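Local coordinates for protein cellobiose 2-epimerase (Caldibacillus thermoamylovorans, PDB 5ZHB) that probably catalyses the epimerisation at C2 that converts cellobiose into its glucosyl-mannose counterpart, working as a single-chain alpha/alpha-barrel enzyme, at residues A70-A75 with Y125-N130; T185-L190 with Y245-E250. One frame throughout, in Å; residues are numbered along the deposited sequence.

Interaction 1 of 2, residues A70-A75 with Y125-N130; sequences AYLQQA and YRVTQN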
ATOM      1  N   ALA A  70     -14.876  12.984  13.347  1.00 34.86           N
ATOM      2  CA  ALA A  70     -14.812  11.584  13.747  1.00 36.24           C
ATOM      3  C   ALA A  70     -13.566  10.906  13.160  1.00 35.01           C
ATOM      4  O   ALA A  70     -12.948  10.078  13.827  1.00 37.68           O
ATOM      5  CB  ALA A  70     -16.060  10.854  13.339  1.00 35.73           C
ATOM      6  N   TYR A  71     -13.174  11.292  11.938  1.00 32.28           N
ATOM      7  CA  TYR A  71     -12.057  10.657  11.252  1.00 33.89           C
ATOM      8  C   TYR A  71     -10.741  11.002  11.951  1.00 31.71           C
ATOM      9  O   TYR A  71      -9.872  10.143  12.087  1.00 28.48           O
ATOM     10  CB  TYR A  71     -12.033  11.029   9.761  1.00 29.41           C
ATOM     11  CG  TYR A  71     -13.272  10.642   8.966  1.00 28.20           C
ATOM     12  CD1 TYR A  71     -14.120   9.610   9.366  1.00 30.28           C
ATOM     13  CD2 TYR A  71     -13.584  11.318   7.794  1.00 28.71           C
ATOM     14  CE1 TYR A  71     -15.244   9.266   8.632  1.00 28.47           C
ATOM     15  CE2 TYR A  71     -14.714  11.004   7.062  1.00 27.71           C
ATOM     16  CZ  TYR A  71     -15.544   9.983   7.481  1.00 28.82           C
ATOM     17  OH  TYR A  71     -16.622   9.680   6.718  1.00 30.79           O
ATOM     18  N   LEU A  72     -10.609  12.258  12.392  1.00 30.41           N
ATOM     19  CA  LEU A  72      -9.482  12.698  13.198  1.00 32.89           C
ATOM     20  C   LEU A  72      -9.400  11.927  14.515  1.00 32.54           C
ATOM     21  O   LEU A  72      -8.295  11.616  14.966  1.00 31.00           O
ATOM     22  CB  LEU A  72      -9.519  14.202  13.487  1.00 35.75           C
ATOM     23  CG  LEU A  72      -8.361  14.736  14.341  1.00 38.91           C
ATOM     24  CD1 LEU A  72      -7.023  14.463  13.676  1.00 40.86           C
ATOM     25  CD2 LEU A  72      -8.504  16.232  14.637  1.00 41.50           C
ATOM     26  N   GLN A  73     -10.554  11.683  15.155  1.00 36.07           N
ATOM     27  CA  GLN A  73     -10.594  10.937  16.406  1.00 34.72           C
ATOM     28  C   GLN A  73     -10.112   9.504  16.176  1.00 32.85           C
ATOM     29  O   GLN A  73      -9.407   8.941  17.001  1.00 28.80           O
ATOM     30  CB  GLN A  73     -11.986  10.987  17.033  1.00 40.12           C
ATOM     31  CG  GLN A  73     -12.363  12.368  17.572  1.00 47.51           C
ATOM     32  CD  GLN A  73     -13.757  12.445  18.159  1.00 56.14           C
ATOM     33  OE1 GLN A  73     -14.302  13.537  18.366  1.00 69.70           O
ATOM     34  NE2 GLN A  73     -14.361  11.292  18.415  1.00 56.37           N
ATOM     35  N   GLN A  74     -10.494   8.896  15.047  1.00 32.17           N
ATOM     36  CA  GLN A  74      -9.996   7.566  14.725  1.00 28.94           C
ATOM     37  C   GLN A  74      -8.488   7.620  14.501  1.00 27.47           C
ATOM     38  O   GLN A  74      -7.753   6.770  15.003  1.00 29.92           O
ATOM     39  CB  GLN A  74     -10.736   7.008  13.507  1.00 31.43           C
ATOM     40  CG  GLN A  74     -12.244   6.892  13.709  1.00 33.53           C
ATOM     41  CD  GLN A  74     -12.576   5.914  14.804  1.00 38.18           C
ATOM     42  OE1 GLN A  74     -12.024   4.811  14.862  1.00 38.84           O
ATOM     43  NE2 GLN A  74     -13.455   6.324  15.705  1.00 43.40           N
ATOM     44  N   ALA A  75      -8.030   8.623  13.739  1.00 28.54           N
ATOM     45  CA  ALA A  75      -6.602   8.790  13.468  1.00 30.36           C
ATOM     46  C   ALA A  75      -5.795   8.924  14.762  1.00 33.84           C
ATOM     47  O   ALA A  75      -4.731   8.315  14.912  1.00 25.77           O
ATOM     48  CB  ALA A  75      -6.348   9.963  12.572  1.00 27.22           C
ATOM     49  N   TYR A 125       0.805  13.909  10.279  1.00 29.46           N
ATOM     50  CA  TYR A 125       1.393  15.223  10.459  1.00 32.55           C
ATOM     51  C   TYR A 125       0.676  16.232   9.557  1.00 36.74           C
ATOM     52  O   TYR A 125       0.409  17.354   9.966  1.00 36.39           O
ATOM     53  CB  TYR A 125       2.894  15.158  10.211  1.00 32.84           C
ATOM     54  CG  TYR A 125       3.567  16.508  10.406  1.00 36.80           C
ATOM     55  CD1 TYR A 125       3.883  16.976  11.679  1.00 36.32           C
ATOM     56  CD2 TYR A 125       3.827  17.329   9.318  1.00 37.47           C
ATOM     57  CE1 TYR A 125       4.499  18.211  11.854  1.00 38.02           C
ATOM     58  CE2 TYR A 125       4.417  18.570   9.483  1.00 41.34           C
ATOM     59  CZ  TYR A 125       4.771  19.002  10.748  1.00 40.52           C
ATOM     60  OH  TYR A 125       5.383  20.214  10.857  1.00 44.05           O
ATOM     61  N   ARG A 126       0.309  15.823   8.338  1.00 36.12           N
ATOM     62  CA  ARG A 126      -0.362  16.738   7.424  1.00 35.32           C
ATOM     63  C   ARG A 126      -1.606  17.338   8.080  1.00 35.33           C
ATOM     64  O   ARG A 126      -1.919  18.496   7.830  1.00 34.58           O
ATOM     65  CB  ARG A 126      -0.721  16.095   6.077  1.00 33.93           C
ATOM     66  CG  ARG A 126       0.534  15.702   5.312  1.00 34.40           C
ATOM     67  CD  ARG A 126       0.279  14.926   4.043  1.00 34.80           C
ATOM     68  NE  ARG A 126      -0.354  15.767   3.026  1.00 36.33           N
ATOM     69  CZ  ARG A 126      -0.895  15.326   1.907  1.00 34.92           C
ATOM     70  NH1 ARG A 126      -0.955  14.031   1.643  1.00 32.10           N
ATOM     71  NH2 ARG A 126      -1.427  16.189   1.062  1.00 35.28           N
ATOM     72  N   VAL A 127      -2.332  16.563   8.881  1.00 32.64           N
ATOM     73  CA  VAL A 127      -3.599  17.033   9.419  1.00 35.04           C
ATOM     74  C   VAL A 127      -3.494  17.490  10.877  1.00 37.30           C
ATOM     75  O   VAL A 127      -4.510  17.941  11.400  1.00 36.82           O
ATOM     76  CB  VAL A 127      -4.734  16.000   9.262  1.00 36.36           C
ATOM     77  CG1 VAL A 127      -4.944  15.646   7.792  1.00 36.96           C
ATOM     78  CG2 VAL A 127      -4.530  14.731  10.088  1.00 35.13           C
ATOM     79  N   THR A 128      -2.340  17.323  11.554  1.00 33.17           N
ATOM     80  CA  THR A 128      -2.251  17.689  12.970  1.00 37.02           C
ATOM     81  C   THR A 128      -1.154  18.712  13.242  1.00 40.92           C
ATOM     82  O   THR A 128      -1.313  19.517  14.158  1.00 43.40           O
ATOM     83  CB  THR A 128      -2.009  16.500  13.901  1.00 37.55           C
ATOM     84  OG1 THR A 128      -0.788  15.929  13.440  1.00 33.71           O
ATOM     85  CG2 THR A 128      -3.188  15.551  13.957  1.00 38.58           C
ATOM     86  N   GLN A 129      -0.068  18.646  12.462  0.50 38.47           N
ATOM     87  CA  GLN A 129       1.154  19.383  12.743  0.50 41.42           C
ATOM     88  C   GLN A 129       1.729  18.943  14.086  0.50 41.02           C
ATOM     89  O   GLN A 129       2.344  19.748  14.782  0.50 42.64           O
ATOM     90  CB  GLN A 129       0.904  20.893  12.752  0.50 39.36           C
ATOM     91  CG  GLN A 129       0.354  21.427  11.438  0.50 36.49           C
ATOM     92  CD  GLN A 129       1.389  22.188  10.644  0.50 36.82           C
ATOM     93  OE1 GLN A 129       2.540  21.760  10.488  0.50 36.40           O
ATOM     94  NE2 GLN A 129       0.990  23.362  10.178  0.50 37.84           N
ATOM     95  N   ASN A 130       1.509  17.674  14.451  1.00 39.67           N
ATOM     96  CA  ASN A 130       2.095  17.111  15.652  1.00 38.62           C
ATOM     97  C   ASN A 130       3.581  16.855  15.415  1.00 40.03           C
ATOM     98  O   ASN A 130       3.957  15.906  14.722  1.00 36.28           O
ATOM     99  CB  ASN A 130       1.358  15.851  16.105  1.00 38.87           C
ATOM    100  CG  ASN A 130       1.940  15.243  17.363  1.00 33.46           C
ATOM    101  OD1 ASN A 130       3.155  15.262  17.571  1.00 42.83           O
ATOM    102  ND2 ASN A 130       1.093  14.715  18.224  1.00 35.19           N
TER
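At the rim of the alpha/alpha barrel, Leu72 near the start of outer helix 69-86 meets Val127 and Thr128 toward the C-terminal part of inner helix 111-128. The evidence is a small meeting of methyls: the two segments bury 87 Å² in all, and no hydrogen bond passes between them. Leu72 supplies a single branch for both partners. Its CD1 lies 4.0 Å from Thr128 CG2, the two side chains crossing at a slant, and 4.4 Å from Val127 CG2. The Leu72 side chain starts out with CG opposite the backbone N (chi1 180°), and its CB points toward 125-130; it also rests on Tyr63 of helix 49-66, while Val127 touches Arg64 of that same helix.

Thr128 divides its two branches between two tasks. With chi1 at 59°, OG1 sits between the backbone N and the carbonyl carbon and turns back to its own chain, leaving CG2 for Leu72. OG1 accepts from Asn130 N at 3.1 Å with an N-H...O angle of 155°, which makes an ST turn, and donates to the carbonyl of Tyr124. Gln129 follows with positive phi, and Asn130 then caps the next helix through Ala133 N. Exchanging Thr128 for an alanine strips away both branches, and would probably leave Asn130 N without this acceptor and Leu72 CD1 facing a gap. Chemically, then, the contact across the segments is apolar and light, methyl against methyl, whereas the polar bonds serve the turn that leads into the next helix.

Interaction 2 of 2, residues T185-L190 with Y245-E250; sequences THLHVL and YGHDIE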
ATOM      1  N   THR A 185       9.350  -3.829  -1.516  1.00 18.86           N
ATOM      2  CA  THR A 185       9.929  -2.959  -0.492  1.00 18.46           C
ATOM      3  C   THR A 185      10.309  -1.604  -1.083  1.00 19.15           C
ATOM      4  O   THR A 185      10.004  -0.576  -0.503  1.00 18.70           O
ATOM      5  CB  THR A 185      11.136  -3.634   0.168  1.00 20.70           C
ATOM      6  OG1 THR A 185      10.646  -4.780   0.855  1.00 20.71           O
ATOM      7  CG2 THR A 185      11.821  -2.726   1.173  1.00 22.95           C
ATOM      8  N   HIS A 186      10.920  -1.604  -2.284  1.00 18.38           N
ATOM      9  CA  HIS A 186      11.303  -0.376  -2.958  1.00 20.02           C
ATOM     10  C   HIS A 186      10.083   0.494  -3.260  1.00 19.03           C
ATOM     11  O   HIS A 186      10.138   1.720  -3.123  1.00 20.09           O
ATOM     12  CB  HIS A 186      12.156  -0.741  -4.185  1.00 22.44           C
ATOM     13  CG  HIS A 186      13.530  -1.174  -3.761  1.00 24.51           C
ATOM     14  ND1 HIS A 186      13.804  -2.458  -3.338  1.00 23.79           N
ATOM     15  CD2 HIS A 186      14.699  -0.474  -3.653  1.00 25.24           C
ATOM     16  CE1 HIS A 186      15.097  -2.530  -2.984  1.00 24.57           C
ATOM     17  NE2 HIS A 186      15.667  -1.338  -3.167  1.00 23.59           N
ATOM     18  N   LEU A 187       8.961  -0.138  -3.636  1.00 19.70           N
ATOM     19  CA  LEU A 187       7.771   0.642  -3.985  1.00 20.12           C
ATOM     20  C   LEU A 187       7.295   1.436  -2.772  1.00 18.41           C
ATOM     21  O   LEU A 187       6.994   2.642  -2.869  1.00 19.92           O
ATOM     22  CB  LEU A 187       6.683  -0.288  -4.536  1.00 19.28           C
ATOM     23  CG  LEU A 187       5.340   0.362  -4.913  1.00 19.57           C
ATOM     24  CD1 LEU A 187       5.541   1.475  -5.903  1.00 20.70           C
ATOM     25  CD2 LEU A 187       4.357  -0.641  -5.456  1.00 21.44           C
ATOM     26  N   HIS A 188       7.169   0.733  -1.626  1.00 18.18           N
ATOM     27  CA  HIS A 188       6.616   1.351  -0.420  1.00 17.57           C
ATOM     28  C   HIS A 188       7.617   2.305   0.231  1.00 18.69           C
ATOM     29  O   HIS A 188       7.198   3.264   0.876  1.00 17.66           O
ATOM     30  CB  HIS A 188       5.924   0.312   0.470  1.00 17.98           C
ATOM     31  CG  HIS A 188       4.769  -0.268  -0.263  1.00 18.38           C
ATOM     32  ND1 HIS A 188       3.618   0.459  -0.507  1.00 19.33           N
ATOM     33  CD2 HIS A 188       4.623  -1.409  -0.938  1.00 19.89           C
ATOM     34  CE1 HIS A 188       2.800  -0.286  -1.243  1.00 19.82           C
ATOM     35  NE2 HIS A 188       3.386  -1.396  -1.527  1.00 18.11           N
ATOM     36  N   VAL A 189       8.924   2.105   0.029  1.00 18.52           N
ATOM     37  CA  VAL A 189       9.860   3.133   0.436  1.00 20.01           C
ATOM     38  C   VAL A 189       9.595   4.394  -0.393  1.00 20.51           C
ATOM     39  O   VAL A 189       9.519   5.488   0.151  1.00 19.15           O
ATOM     40  CB  VAL A 189      11.326   2.677   0.367  1.00 20.50           C
ATOM     41  CG1 VAL A 189      12.295   3.837   0.608  1.00 21.91           C
ATOM     42  CG2 VAL A 189      11.572   1.552   1.360  1.00 21.76           C
ATOM     43  N   LEU A 190       9.468   4.247  -1.717  1.00 21.76           N
ATOM     44  CA  LEU A 190       9.187   5.405  -2.574  1.00 22.22           C
ATOM     45  C   LEU A 190       7.882   6.098  -2.173  1.00 20.17           C
ATOM     46  O   LEU A 190       7.818   7.319  -2.055  1.00 20.83           O
ATOM     47  CB  LEU A 190       9.180   4.927  -4.023  1.00 20.88           C
ATOM     48  CG  LEU A 190       8.838   5.983  -5.079  1.00 21.89           C
ATOM     49  CD1 LEU A 190       9.821   7.144  -5.095  1.00 22.66           C
ATOM     50  CD2 LEU A 190       8.859   5.293  -6.404  1.00 23.68           C
ATOM     51  N   TYR A 245       0.036  -7.843 -11.580  1.00 22.48           N
ATOM     52  CA  TYR A 245      -0.622  -6.821 -12.374  1.00 21.81           C
ATOM     53  C   TYR A 245      -0.958  -5.653 -11.471  1.00 21.35           C
ATOM     54  O   TYR A 245      -0.891  -4.479 -11.857  1.00 21.03           O
ATOM     55  CB  TYR A 245      -1.895  -7.377 -13.029  1.00 25.18           C
ATOM     56  CG  TYR A 245      -1.673  -8.542 -13.992  1.00 26.95           C
ATOM     57  CD1 TYR A 245      -1.077  -8.355 -15.244  1.00 26.84           C
ATOM     58  CD2 TYR A 245      -2.102  -9.824 -13.672  1.00 28.43           C
ATOM     59  CE1 TYR A 245      -0.911  -9.415 -16.132  1.00 29.32           C
ATOM     60  CE2 TYR A 245      -1.913 -10.896 -14.533  1.00 30.39           C
ATOM     61  CZ  TYR A 245      -1.325 -10.690 -15.777  1.00 33.63           C
ATOM     62  OH  TYR A 245      -1.161 -11.773 -16.595  1.00 30.70           O
ATOM     63  N   GLY A 246      -1.318  -5.997 -10.235  1.00 20.87           N
ATOM     64  CA  GLY A 246      -1.713  -4.975  -9.283  1.00 21.39           C
ATOM     65  C   GLY A 246      -0.558  -4.085  -8.867  1.00 19.23           C
ATOM     66  O   GLY A 246      -0.737  -2.871  -8.749  1.00 18.02           O
ATOM     67  N   HIS A 247       0.628  -4.675  -8.622  1.00 20.27           N
ATOM     68  CA  HIS A 247       1.792  -3.872  -8.305  1.00 21.99           C
ATOM     69  C   HIS A 247       2.130  -2.909  -9.445  1.00 21.79           C
ATOM     70  O   HIS A 247       2.465  -1.753  -9.221  1.00 18.84           O
ATOM     71  CB  HIS A 247       3.037  -4.705  -7.990  1.00 24.77           C
ATOM     72  CG  HIS A 247       3.043  -5.314  -6.635  1.00 25.50           C
ATOM     73  ND1 HIS A 247       2.594  -6.609  -6.434  1.00 27.69           N
ATOM     74  CD2 HIS A 247       3.502  -4.864  -5.461  1.00 28.35           C
ATOM     75  CE1 HIS A 247       2.720  -6.897  -5.136  1.00 31.86           C
ATOM     76  NE2 HIS A 247       3.274  -5.859  -4.536  1.00 32.24           N
ATOM     77  N   ASP A 248       2.068  -3.387 -10.680  1.00 21.20           N
ATOM     78  CA  ASP A 248       2.439  -2.527 -11.805  1.00 20.02           C
ATOM     79  C   ASP A 248       1.581  -1.273 -11.876  1.00 19.80           C
ATOM     80  O   ASP A 248       2.086  -0.176 -12.017  1.00 19.04           O
ATOM     81  CB  ASP A 248       2.395  -3.339 -13.087  1.00 22.51           C
ATOM     82  CG  ASP A 248       3.543  -4.322 -13.244  1.00 24.54           C
ATOM     83  OD1 ASP A 248       4.013  -4.844 -12.207  1.00 22.21           O
ATOM     84  OD2 ASP A 248       3.967  -4.551 -14.392  1.00 26.83           O
ATOM     85  N   ILE A 249       0.250  -1.439 -11.835  1.00 20.89           N
ATOM     86  CA  ILE A 249      -0.636  -0.321 -12.059  1.00 20.19           C
ATOM     87  C   ILE A 249      -0.602   0.611 -10.850  1.00 19.66           C
ATOM     88  O   ILE A 249      -0.689   1.831 -10.998  1.00 21.81           O
ATOM     89  CB  ILE A 249      -2.044  -0.803 -12.467  1.00 21.43           C
ATOM     90  CG1 ILE A 249      -2.886   0.349 -12.977  1.00 22.28           C
ATOM     91  CG2 ILE A 249      -2.759  -1.586 -11.354  1.00 22.24           C
ATOM     92  CD1 ILE A 249      -2.256   1.100 -14.139  1.00 21.14           C
ATOM     93  N   GLU A 250      -0.419   0.040  -9.650  1.00 18.81           N
ATOM     94  CA  GLU A 250      -0.174   0.838  -8.463  1.00 17.72           C
ATOM     95  C   GLU A 250       1.099   1.670  -8.631  1.00 17.38           C
ATOM     96  O   GLU A 250       1.073   2.868  -8.396  1.00 17.93           O
ATOM     97  CB  GLU A 250      -0.043  -0.113  -7.269  1.00 19.86           C
ATOM     98  CG  GLU A 250       0.214   0.614  -5.948  1.00 20.01           C
ATOM     99  CD  GLU A 250       0.419  -0.333  -4.763  1.00 21.66           C
ATOM    100  OE1 GLU A 250       0.853  -1.492  -4.979  1.00 20.92           O
ATOM    101  OE2 GLU A 250       0.121   0.089  -3.622  1.00 22.96           O
TER
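The His188 ring has Leu187 CG over one face, 4.3 Å above its plane and offset toward the rim, and Glu250 OE2 at its edge, close to the ring plane. This OE2 of Glu250 is 3.6 Å from His188 CE1 but 4.2 Å from His188 NE2, so the approach is to a ring carbon and does not amount to a hydrogen bond. The carboxylate is turned 65° from the ring plane, and the two side chains cross at about a right angle. Around the His247 ring the edge is met by a methyl: Leu187 CD2 lies near the plane, 4.3 Å from His247 CD2.

That same methyl reaches the other carboxylate oxygen, with Leu187 CD2 to Glu250 OE1 at 3.6 Å. Glu250 is extended, its CG opposite the backbone N (chi1 -180°), and this places the carboxylate so that OE1 meets Leu187 and OE2 meets His188. His247 is held at both nitrogens, by Ser244 OG and Asn184 OD1, which fixes its ring, whereas His188 has a bond at ND1 to Glu191 OE1. The ring of Phe116 also meets that of His188. Such a cluster is consistent with the histidine-rich active-site pocket of this epimerase family.

The short helix axes approach to 11.6 Å at 29°, both running roughly the same way, as neighbouring inner helices of an alpha/alpha barrel do. Leu187 also touches Phe216 on helix 203-220 and Leu254 farther along helix 245-262, which itself follows directly on strand 242-244, and Glu250 reaches Trp307 and Glu311 on the inner helix 306-323.

In the fold
From the N terminus, interaction 1 closes first: the chain leaves 70-75 on helix 69-86 and, after 49 residues, comes back at 125-130 on helix 111-128. The chain then runs through helix 131-145 and the strands that follow before helix 183-199 opens interaction 2, which closes after a further 54 residues at the start of helix 245-262. The loops stand in series, neither nesting nor crossing. The centres of interactions 1 and 2 are about 26 Å apart, and the nearest atoms of interactions 1 and 2 about 12 Å, without touching. Interaction 1 joins an outer helix to an inner one at the surface; interaction 2 pairs two inner helices, its centre about 8 Å from that of the chain.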